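PDB 6HP2: putative polyketide synthase from Brevibacillus brevis, which probably takes part in making the polyketide antibiotic bacillaene, this piece being its O-methyltransferase domain, held here with S-adenosyl-L-homocysteine. Local coordinates for residues Q232-S242 with I284-P295; L249-I258 with Y269-L279. All blocks are in the same frame, centred on the assembly; numbering follows the deposited sequence.

Contact 1 (Q232-S242 with I284-P295)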
loop_
_atom_site.group_PDB
_atom_site.type_symbol
_atom_site.label_atom_id
_atom_site.label_comp_id
_atom_site.label_asym_id
_atom_site.label_seq_id
_atom_site.Cartn_x
_atom_site.Cartn_y
_atom_site.Cartn_z
ATOM N N GLN A 232 6.585 6.165 18.240
ATOM C CA GLN A 232 7.699 5.249 18.506
ATOM C C GLN A 232 8.211 4.550 17.249
ATOM O O GLN A 232 8.922 3.548 17.325
ATOM C CB GLN A 232 7.294 4.206 19.554
ATOM C CG GLN A 232 6.929 4.763 20.940
ATOM C CD GLN A 232 5.519 5.316 21.005
ATOM O OE1 GLN A 232 4.552 4.639 20.655
ATOM N NE2 GLN A 232 5.394 6.557 21.453
ATOM N N LEU A 233 7.892 5.046 16.075
ATOM C CA LEU A 233 8.308 4.359 14.868
ATOM C C LEU A 233 9.466 5.056 14.175
ATOM O O LEU A 233 9.539 6.284 14.114
ATOM C CB LEU A 233 7.112 4.241 13.911
ATOM C CG LEU A 233 5.962 3.420 14.431
ATOM C CD1 LEU A 233 4.664 3.591 13.547
ATOM C CD2 LEU A 233 6.286 1.929 14.500
ATOM N N VAL A 234 10.322 4.267 13.556
ATOM C CA VAL A 234 11.385 4.781 12.729
ATOM C C VAL A 234 11.397 4.052 11.422
ATOM O O VAL A 234 10.981 2.899 11.326
ATOM C CB VAL A 234 12.771 4.650 13.439
ATOM C CG1 VAL A 234 12.747 5.542 14.645
ATOM C CG2 VAL A 234 13.018 3.214 13.836
ATOM N N ILE A 235 11.945 4.740 10.439
ATOM C CA ILE A 235 12.067 4.243 9.090
ATOM C C ILE A 235 13.293 3.370 8.991
ATOM O O ILE A 235 14.413 3.860 9.110
ATOM C CB ILE A 235 12.128 5.393 8.089
ATOM C CG1 ILE A 235 10.837 6.180 8.129
ATOM C CG2 ILE A 235 12.469 4.821 6.708
ATOM C CD1 ILE A 235 10.973 7.587 7.445
ATOM N N ASP A 236 13.084 2.085 8.684
ATOM C CA ASP A 236 14.212 1.215 8.414
ATOM C C ASP A 236 14.633 1.333 6.953
ATOM O O ASP A 236 15.835 1.277 6.631
ATOM C CB ASP A 236 13.842 -0.240 8.779
ATOM C CG ASP A 236 15.051 -1.174 8.704
ATOM O OD1 ASP A 236 16.067 -0.866 9.354
ATOM O OD2 ASP A 236 14.977 -2.173 7.984
ATOM N N GLU A 237 13.648 1.486 6.066
ATOM C CA GLU A 237 13.860 1.580 4.641
ATOM C C GLU A 237 12.717 2.373 4.038
ATOM O O GLU A 237 11.548 2.219 4.440
ATOM C CB GLU A 237 13.939 0.179 4.018
ATOM C CG GLU A 237 14.430 0.172 2.589
ATOM C CD GLU A 237 14.830 -1.223 2.089
ATOM O OE1 GLU A 237 14.856 -2.155 2.896
ATOM O OE2 GLU A 237 15.117 -1.383 0.888
ATOM N N ILE A 238 13.061 3.291 3.143
ATOM C CA ILE A 238 12.062 4.077 2.395
ATOM C C ILE A 238 12.481 4.031 0.933
ATOM O O ILE A 238 13.642 4.299 0.602
ATOM C CB ILE A 238 11.922 5.519 2.919
ATOM C CG1 ILE A 238 10.957 6.376 2.097
ATOM C CG2 ILE A 238 13.337 6.222 2.974
ATOM C CD1 ILE A 238 9.530 6.126 2.393
ATOM N N ILE A 239 11.558 3.622 0.056
ATOM C CA ILE A 239 11.860 3.447 -1.332
ATOM C C ILE A 239 10.961 4.339 -2.178
ATOM O O ILE A 239 9.755 4.303 -2.007
ATOM C CB ILE A 239 11.616 1.987 -1.728
ATOM C CG1 ILE A 239 12.594 1.059 -0.999
ATOM C CG2 ILE A 239 11.734 1.827 -3.222
ATOM C CD1 ILE A 239 12.201 -0.401 -1.051
ATOM N N ASP A 240 11.521 5.106 -3.110
ATOM C CA ASP A 240 10.699 6.001 -3.913
ATOM C C ASP A 240 10.335 5.364 -5.263
ATOM O O ASP A 240 11.223 5.036 -6.048
ATOM C CB ASP A 240 11.450 7.311 -4.150
ATOM C CG ASP A 240 10.607 8.343 -4.869
ATOM O OD1 ASP A 240 9.420 8.062 -5.128
ATOM O OD2 ASP A 240 11.131 9.433 -5.171
ATOM N N VAL A 241 9.042 5.179 -5.534
ATOM C CA VAL A 241 8.603 4.587 -6.792
ATOM C C VAL A 241 7.908 5.589 -7.711
ATOM O O VAL A 241 7.333 5.198 -8.724
ATOM C CB VAL A 241 7.612 3.436 -6.551
ATOM C CG1 VAL A 241 7.691 2.429 -7.682
ATOM C CG2 VAL A 241 7.864 2.766 -5.209
ATOM N N SER A 242 7.968 6.874 -7.371
ATOM C CA SER A 242 7.279 7.905 -8.152
ATOM C C SER A 242 7.515 7.868 -9.668
ATOM O O SER A 242 6.554 7.932 -10.433
ATOM C CB SER A 242 7.578 9.309 -7.606
ATOM O OG SER A 242 7.498 9.332 -6.194
ATOM N N ILE A 284 3.868 15.157 -5.049
ATOM C CA ILE A 284 3.816 14.029 -4.134
ATOM C C ILE A 284 4.770 12.956 -4.594
ATOM O O ILE A 284 5.192 12.918 -5.752
ATOM C CB ILE A 284 2.407 13.438 -4.003
ATOM C CG1 ILE A 284 1.919 12.965 -5.377
ATOM C CG2 ILE A 284 1.482 14.501 -3.420
ATOM C CD1 ILE A 284 0.411 12.480 -5.381
ATOM N N SER A 285 5.154 12.127 -3.636
ATOM C CA SER A 285 5.971 10.952 -3.870
ATOM C C SER A 285 5.206 9.726 -3.398
ATOM O O SER A 285 4.668 9.702 -2.276
ATOM C CB SER A 285 7.323 11.033 -3.134
ATOM O OG SER A 285 8.091 12.092 -3.631
ATOM N N TYR A 286 5.215 8.661 -4.211
ATOM C CA TYR A 286 4.570 7.400 -3.906
ATOM C C TYR A 286 5.690 6.529 -3.386
ATOM O O TYR A 286 6.608 6.206 -4.138
ATOM C CB TYR A 286 4.065 6.813 -5.202
ATOM C CG TYR A 286 3.340 5.505 -5.101
ATOM C CD1 TYR A 286 4.012 4.298 -5.038
ATOM C CD2 TYR A 286 1.980 5.478 -5.164
ATOM C CE1 TYR A 286 3.314 3.107 -5.001
ATOM C CE2 TYR A 286 1.279 4.321 -5.091
ATOM C CZ TYR A 286 1.938 3.136 -5.074
ATOM O OH TYR A 286 1.195 1.985 -4.994
ATOM N N CYS A 287 5.647 6.133 -2.121
ATOM C CA CYS A 287 6.758 5.368 -1.582
ATOM C C CYS A 287 6.427 4.109 -0.786
ATOM O O CYS A 287 5.325 3.963 -0.260
ATOM C CB CYS A 287 7.585 6.267 -0.667
ATOM S SG CYS A 287 8.237 7.800 -1.365
ATOM N N LEU A 288 7.402 3.200 -0.704
ATOM C CA LEU A 288 7.250 1.988 0.078
ATOM C C LEU A 288 7.971 2.250 1.418
ATOM O O LEU A 288 9.158 2.569 1.424
ATOM C CB LEU A 288 7.878 0.773 -0.605
ATOM C CG LEU A 288 7.735 0.630 -2.121
ATOM C CD1 LEU A 288 8.475 -0.613 -2.590
ATOM C CD2 LEU A 288 6.270 0.562 -2.517
ATOM N N PHE A 289 7.261 2.125 2.534
ATOM C CA PHE A 289 7.819 2.350 3.866
ATOM C C PHE A 289 8.012 1.025 4.604
ATOM O O PHE A 289 7.062 0.244 4.704
ATOM C CB PHE A 289 6.911 3.184 4.783
ATOM C CG PHE A 289 6.570 4.557 4.288
ATOM C CD1 PHE A 289 5.830 4.734 3.150
ATOM C CD2 PHE A 289 6.871 5.644 5.050
ATOM C CE1 PHE A 289 5.450 6.008 2.755
ATOM C CE2 PHE A 289 6.531 6.938 4.638
ATOM C CZ PHE A 289 5.827 7.107 3.490
ATOM N N LYS A 290 9.188 0.832 5.200
ATOM C CA LYS A 290 9.432 -0.280 6.136
ATOM C C LYS A 290 9.824 0.326 7.483
ATOM O O LYS A 290 10.897 0.959 7.631
ATOM C CB LYS A 290 10.495 -1.224 5.611
ATOM C CG LYS A 290 10.310 -1.496 4.141
ATOM C CD LYS A 290 11.172 -2.714 3.689
ATOM C CE LYS A 290 10.888 -2.995 2.233
ATOM N NZ LYS A 290 11.587 -4.204 1.745
ATOM N N LEU A 291 8.944 0.138 8.464
ATOM C CA LEU A 291 9.101 0.781 9.767
ATOM C C LEU A 291 9.321 -0.272 10.856
ATOM O O LEU A 291 8.748 -1.375 10.809
ATOM C CB LEU A 291 7.853 1.614 10.145
ATOM C CG LEU A 291 7.238 2.472 9.030
ATOM C CD1 LEU A 291 5.913 3.079 9.476
ATOM C CD2 LEU A 291 8.195 3.583 8.645
ATOM N N LYS A 292 10.031 0.153 11.892
ATOM C CA LYS A 292 10.309 -0.624 13.084
ATOM C C LYS A 292 9.935 0.234 14.270
ATOM O O LYS A 292 9.909 1.471 14.181
ATOM C CB LYS A 292 11.801 -1.043 13.144
ATOM C CG LYS A 292 12.250 -1.906 11.997
ATOM C CD LYS A 292 11.661 -3.313 12.058
ATOM C CE LYS A 292 12.063 -4.140 10.840
ATOM N NZ LYS A 292 11.953 -5.613 11.101
ATOM N N LYS A 293 9.754 -0.426 15.416
ATOM C CA LYS A 293 9.518 0.280 16.673
ATOM C C LYS A 293 10.828 0.581 17.384
ATOM O O LYS A 293 11.703 -0.278 17.490
ATOM C CB LYS A 293 8.639 -0.545 17.580
ATOM C CG LYS A 293 7.517 0.186 18.274
ATOM C CD LYS A 293 6.533 -0.859 18.873
ATOM C CE LYS A 293 5.421 -0.203 19.690
ATOM N NZ LYS A 293 4.596 -1.236 20.384
ATOM N N ALA A 294 10.954 1.802 17.889
ATOM C CA ALA A 294 12.184 2.274 18.553
ATOM C C ALA A 294 11.833 2.922 19.887
ATOM O O ALA A 294 12.214 4.075 20.175
ATOM C CB ALA A 294 12.967 3.230 17.668
ATOM N N PRO A 295 11.132 2.182 20.754
ATOM C CA PRO A 295 10.600 2.810 21.986
ATOM C C PRO A 295 11.678 3.301 22.933
ATOM O O PRO A 295 11.413 4.181 23.776
ATOM C CB PRO A 295 9.763 1.688 22.623
ATOM C CG PRO A 295 10.449 0.421 22.154
ATOM C CD PRO A 295 10.982 0.711 20.756
HETATM O O HOH W 1 14.042 -3.665 0.364
HETATM O O HOH W 2 9.663 11.485 -5.605
#
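Lys-290 lies alongside Glu-237, the two side chains running the same way from a hydrogen-bonded antiparallel pair. CB of Lys-290 sits 3.8 Å from Glu-237 O; CG and CD each come to 4.0 Å from Glu-237 CB, and CE passes the carboxylate. NZ ends 4.0 Å from Glu-237 OE1, too far for a salt bridge, but a water donates to Glu-237 OE2 and accepts from Lys-290 NZ. A long, extended lysine suits this buried place because its methylenes pack while its ammonium reaches Val-86 O; Glu-237 itself pairs with Lys-90 and Arg-314.

The same two residues, with Asp-236, form a classic beta bulge: Lys-290 O accepts from both Asp-236 N (2.7 Å) and Glu-237 N (3.2 Å), the latter on a lone pair in the carbonyl plane. The strands belong to the mixed sheet of a Rossmann-like methyltransferase, in the familiar 3-2-1-4-5-7-6 order, as strands six and seven.

On the face shared with Cys-287, CD1 of Ile-238 stands over the centre of the Phe-289 ring, 3.7 Å from its centroid, a CH-pi contact only 7° off the normal. With CG1 anti to the backbone N (chi1 176°) and the chain bent at chi2 (79°), CD1 ends over the ring. At the far end, Tyr-286 N donates to Ser-242 OG (3.1 Å), whose hydroxyl gives its proton to the syn lone pair of Asp-240 OD1.

Contact 2 (L249-I258 with Y269-L279); sequences LHDPDVEQYI and YINTVNQSISL
Leu-249 lays its side chain against one side of helix 269-279, where the packing is closest. Its CB lies 4.0 Å from Ser-276 CB, CD1 rests on the same small side chain, and CD2 meets Thr-272 CG2 at 4.0 Å, the two side chains crossing at about a right angle. Serine suits this place: its short side chain lets the leucine come up to the helix, and its hydroxyl lies near Leu-249 O. A water donates to Leu-249 O and also makes a weak hydrogen bond with Ser-276 OG.

A second patch forms where Val-254 slides past Val-273 in the opposite direction, CG2 to CG2 at 4.0 Å. CG2 of Val-254, held anti to the backbone N because CG1 takes the place between N and the carbonyl carbon (chi1 65°), also approaches Tyr-269 CE2. Beta-branched valines suit this place, since their methyls sit close to the backbone and can meet without long side chains. Thr-272 CB sits over the centre of one face of the Tyr-269 ring, 3.8 Å above its plane, while a water 2.6 Å from Tyr-269 OH hydrogen-bonds to it and donates to Asp-251 OD2. Ser-58 and Ser-60 also bond to that aspartate.

Elsewhere the fit is looser. Ile-258 CD1 reaches Ile-270 CD1 only at 4.3 Å, and the exposed, poorly ordered Glu-255 merely brushes Val-273 and Ile-277 with its carboxylate. No direct hydrogen bond joins the segments, and the axes of the segments 254-258 and 269-279, nearly antiparallel at 172°, stay 11.3 Å apart. This is a helical insertion between strands six and seven of the methyltransferase fold, with Thr-272 about 10 Å, side chain to ligand, from the bound S-adenosyl-L-homocysteine.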
loop_
_atom_site.group_PDB
_atom_site.type_symbol
_atom_site.label_atom_id
_atom_site.label_comp_id
_atom_site.label_asym_id
_atom_site.label_seq_id
_atom_site.Cartn_x
_atom_site.Cartn_y
_atom_site.Cartn_z
ATOM N N LEU A 249 1.092 5.356 -15.303
ATOM C CA LEU A 249 -0.082 6.212 -15.405
ATOM C C LEU A 249 0.014 7.204 -16.542
ATOM O O LEU A 249 -0.916 8.012 -16.708
ATOM C CB LEU A 249 -0.306 6.971 -14.104
ATOM C CG LEU A 249 -0.596 6.087 -12.901
ATOM C CD1 LEU A 249 -0.899 6.931 -11.667
ATOM C CD2 LEU A 249 -1.778 5.184 -13.193
ATOM N N HIS A 250 1.061 7.131 -17.362
ATOM C CA HIS A 250 1.153 7.992 -18.558
ATOM C C HIS A 250 0.053 7.583 -19.539
ATOM O O HIS A 250 0.088 6.484 -20.100
ATOM C CB HIS A 250 2.526 7.877 -19.213
ATOM C CG HIS A 250 2.766 8.893 -20.280
ATOM N ND1 HIS A 250 2.823 8.579 -21.623
ATOM C CD2 HIS A 250 2.957 10.228 -20.197
ATOM C CE1 HIS A 250 3.062 9.676 -22.315
ATOM N NE2 HIS A 250 3.144 10.689 -21.472
ATOM N N ASP A 251 -0.935 8.454 -19.702
ATOM C CA ASP A 251 -2.194 8.128 -20.362
ATOM C C ASP A 251 -2.642 9.411 -21.041
ATOM O O ASP A 251 -3.601 10.062 -20.618
ATOM C CB ASP A 251 -3.214 7.643 -19.332
ATOM C CG ASP A 251 -4.280 6.716 -19.902
ATOM O OD1 ASP A 251 -4.366 6.507 -21.132
ATOM O OD2 ASP A 251 -5.054 6.195 -19.062
ATOM N N PRO A 252 -1.971 9.796 -22.128
ATOM C CA PRO A 252 -2.133 11.178 -22.624
ATOM C C PRO A 252 -3.562 11.553 -23.015
ATOM O O PRO A 252 -3.913 12.732 -22.954
ATOM C CB PRO A 252 -1.175 11.236 -23.828
ATOM C CG PRO A 252 -0.926 9.803 -24.222
ATOM C CD PRO A 252 -1.093 8.972 -22.985
ATOM N N ASP A 253 -4.407 10.602 -23.394
ATOM C CA ASP A 253 -5.778 10.916 -23.783
ATOM C C ASP A 253 -6.795 10.675 -22.667
ATOM O O ASP A 253 -8.004 10.749 -22.918
ATOM C CB ASP A 253 -6.183 10.088 -25.006
ATOM C CG ASP A 253 -6.217 8.604 -24.701
ATOM O OD1 ASP A 253 -5.240 8.095 -24.097
ATOM O OD2 ASP A 253 -7.223 7.951 -25.041
ATOM N N VAL A 254 -6.341 10.424 -21.440
ATOM C CA VAL A 254 -7.233 9.923 -20.409
ATOM C C VAL A 254 -8.365 10.910 -20.152
ATOM O O VAL A 254 -9.527 10.515 -20.036
ATOM C CB VAL A 254 -6.431 9.578 -19.130
ATOM C CG1 VAL A 254 -5.825 10.824 -18.517
ATOM C CG2 VAL A 254 -7.329 8.882 -18.144
ATOM N N GLU A 255 -8.066 12.206 -20.121
ATOM C CA GLU A 255 -9.088 13.175 -19.757
ATOM C C GLU A 255 -10.215 13.176 -20.782
ATOM O O GLU A 255 -11.394 13.210 -20.413
ATOM C CB GLU A 255 -8.473 14.564 -19.629
ATOM C CG GLU A 255 -7.369 14.641 -18.587
ATOM C CD GLU A 255 -7.158 16.041 -18.054
ATOM O OE1 GLU A 255 -6.837 16.946 -18.854
ATOM O OE2 GLU A 255 -7.329 16.239 -16.832
ATOM N N GLN A 256 -9.870 13.108 -22.073
ATOM C CA GLN A 256 -10.872 12.920 -23.116
ATOM C C GLN A 256 -11.576 11.580 -22.964
ATOM O O GLN A 256 -12.813 11.493 -23.053
ATOM C CB GLN A 256 -10.214 13.014 -24.494
ATOM C CG GLN A 256 -9.952 14.428 -24.973
ATOM C CD GLN A 256 -11.226 15.129 -25.413
ATOM O OE1 GLN A 256 -11.920 14.672 -26.325
ATOM N NE2 GLN A 256 -11.545 16.240 -24.761
ATOM N N TYR A 257 -10.801 10.517 -22.744
ATOM C CA TYR A 257 -11.364 9.176 -22.712
ATOM C C TYR A 257 -12.464 9.069 -21.665
ATOM O O TYR A 257 -13.571 8.618 -21.965
ATOM C CB TYR A 257 -10.265 8.138 -22.443
ATOM C CG TYR A 257 -10.806 6.729 -22.234
ATOM C CD1 TYR A 257 -11.394 6.045 -23.263
ATOM C CD2 TYR A 257 -10.687 6.084 -20.996
ATOM C CE1 TYR A 257 -11.905 4.765 -23.087
ATOM C CE2 TYR A 257 -11.164 4.810 -20.806
ATOM C CZ TYR A 257 -11.800 4.153 -21.868
ATOM O OH TYR A 257 -12.307 2.876 -21.716
ATOM N N ILE A 258 -12.188 9.500 -20.431
ATOM C CA ILE A 258 -13.144 9.266 -19.364
ATOM C C ILE A 258 -14.384 10.142 -19.510
ATOM O O ILE A 258 -15.422 9.822 -18.925
ATOM C CB ILE A 258 -12.502 9.459 -17.976
ATOM C CG1 ILE A 258 -12.056 10.889 -17.781
ATOM C CG2 ILE A 258 -11.301 8.471 -17.780
ATOM C CD1 ILE A 258 -11.705 11.199 -16.338
ATOM N N TYR A 269 -12.473 7.065 -11.198
ATOM C CA TYR A 269 -11.122 7.120 -11.745
ATOM C C TYR A 269 -10.497 8.510 -11.672
ATOM O O TYR A 269 -9.275 8.655 -11.896
ATOM C CB TYR A 269 -11.108 6.647 -13.210
ATOM C CG TYR A 269 -9.745 6.183 -13.666
ATOM C CD1 TYR A 269 -9.255 4.953 -13.298
ATOM C CD2 TYR A 269 -8.955 6.981 -14.440
ATOM C CE1 TYR A 269 -7.977 4.542 -13.672
ATOM C CE2 TYR A 269 -7.701 6.595 -14.819
ATOM C CZ TYR A 269 -7.231 5.333 -14.451
ATOM O OH TYR A 269 -5.985 4.907 -14.826
ATOM N N ILE A 270 -11.277 9.522 -11.310
ATOM C CA ILE A 270 -10.765 10.881 -11.361
ATOM C C ILE A 270 -9.651 11.055 -10.341
ATOM O O ILE A 270 -8.740 11.863 -10.549
ATOM C CB ILE A 270 -11.899 11.899 -11.138
ATOM C CG1 ILE A 270 -11.407 13.324 -11.411
ATOM C CG2 ILE A 270 -12.416 11.815 -9.701
ATOM C CD1 ILE A 270 -10.922 13.555 -12.824
ATOM N N ASN A 271 -9.713 10.323 -9.215
ATOM C CA ASN A 271 -8.669 10.405 -8.205
ATOM C C ASN A 271 -7.348 9.886 -8.760
ATOM O O ASN A 271 -6.264 10.380 -8.393
ATOM C CB ASN A 271 -9.068 9.605 -6.968
ATOM C CG ASN A 271 -10.255 10.193 -6.260
ATOM O OD1 ASN A 271 -10.874 11.137 -6.748
ATOM N ND2 ASN A 271 -10.589 9.638 -5.099
ATOM N N THR A 272 -7.414 8.810 -9.568
ATOM C CA THR A 272 -6.202 8.283 -10.195
ATOM C C THR A 272 -5.623 9.303 -11.152
ATOM O O THR A 272 -4.417 9.535 -11.177
ATOM C CB THR A 272 -6.514 6.978 -10.929
ATOM O OG1 THR A 272 -6.985 6.027 -9.986
ATOM C CG2 THR A 272 -5.281 6.467 -11.636
ATOM N N VAL A 273 -6.479 9.977 -11.915
ATOM C CA VAL A 273 -5.990 11.046 -12.787
ATOM C C VAL A 273 -5.299 12.137 -11.962
ATOM O O VAL A 273 -4.204 12.605 -12.296
ATOM C CB VAL A 273 -7.144 11.622 -13.634
ATOM C CG1 VAL A 273 -6.665 12.855 -14.401
ATOM C CG2 VAL A 273 -7.670 10.567 -14.568
ATOM N N ASN A 274 -5.937 12.560 -10.880
ATOM C CA ASN A 274 -5.376 13.624 -10.053
ATOM C C ASN A 274 -4.055 13.217 -9.435
ATOM O O ASN A 274 -3.121 14.010 -9.368
ATOM C CB ASN A 274 -6.366 13.995 -8.954
ATOM C CG ASN A 274 -7.561 14.762 -9.524
ATOM O OD1 ASN A 274 -7.423 15.379 -10.582
ATOM N ND2 ASN A 274 -8.709 14.718 -8.851
ATOM N N GLN A 275 -3.950 11.987 -8.987
ATOM C CA GLN A 275 -2.692 11.521 -8.441
ATOM C C GLN A 275 -1.616 11.491 -9.502
ATOM O O GLN A 275 -0.444 11.795 -9.217
ATOM C CB GLN A 275 -2.882 10.118 -7.808
ATOM C CG GLN A 275 -3.722 10.169 -6.562
ATOM C CD GLN A 275 -4.177 8.766 -6.137
ATOM O OE1 GLN A 275 -3.455 7.784 -6.341
ATOM N NE2 GLN A 275 -5.375 8.667 -5.598
ATOM N N SER A 276 -1.981 11.085 -10.727
ATOM C CA SER A 276 -1.022 11.082 -11.847
ATOM C C SER A 276 -0.448 12.476 -12.112
ATOM O O SER A 276 0.763 12.657 -12.313
ATOM C CB SER A 276 -1.725 10.577 -13.126
ATOM O OG SER A 276 -0.889 10.676 -14.256
ATOM N N ILE A 277 -1.326 13.471 -12.169
ATOM C CA ILE A 277 -0.882 14.848 -12.352
ATOM C C ILE A 277 0.083 15.274 -11.250
ATOM O O ILE A 277 1.136 15.885 -11.519
ATOM C CB ILE A 277 -2.099 15.795 -12.438
ATOM C CG1 ILE A 277 -2.944 15.422 -13.648
ATOM C CG2 ILE A 277 -1.661 17.221 -12.480
ATOM C CD1 ILE A 277 -4.276 16.203 -13.724
ATOM N N SER A 278 -0.309 15.082 -9.988
ATOM C CA SER A 278 0.559 15.518 -8.890
ATOM C C SER A 278 1.901 14.788 -8.896
ATOM O O SER A 278 2.917 15.393 -8.562
ATOM C CB SER A 278 -0.126 15.339 -7.542
ATOM O OG SER A 278 -1.311 16.063 -7.527
ATOM N N LEU A 279 1.929 13.480 -9.220
ATOM C CA LEU A 279 3.210 12.768 -9.349
ATOM C C LEU A 279 4.063 13.373 -10.457
ATOM O O LEU A 279 5.275 13.521 -10.301
ATOM C CB LEU A 279 3.022 11.239 -9.604
ATOM C CG LEU A 279 2.518 10.406 -8.536
ATOM C CD1 LEU A 279 1.970 9.034 -9.048
ATOM C CD2 LEU A 279 3.703 10.170 -7.510
HETATM O O HOH W 3 -3.167 8.988 -15.697
HETATM O O HOH W 4 -4.598 6.416 -16.398
#

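From the N terminus, the chain first runs through the helices and strands that hold S-adenosyl-L-homocysteine, then enters strand 233-240. Helices 242-249 and 254-258 follow, and helix 263-281 turns back on them, closing the short loop of contact 2. The chain passes directly from that helix into strand 284-293, which pairs with strand 233-240 and closes the longer loop of contact 1. Contact 2 is therefore nested inside contact 1, and the two do not cross. Their centres lie 26 Å apart, yet they touch where Leu-279 packs on Ser-242, Ile-284 and Tyr-286, tying the helical insertion to the C-terminal end of strand 233-240 and the start of strand 284-293.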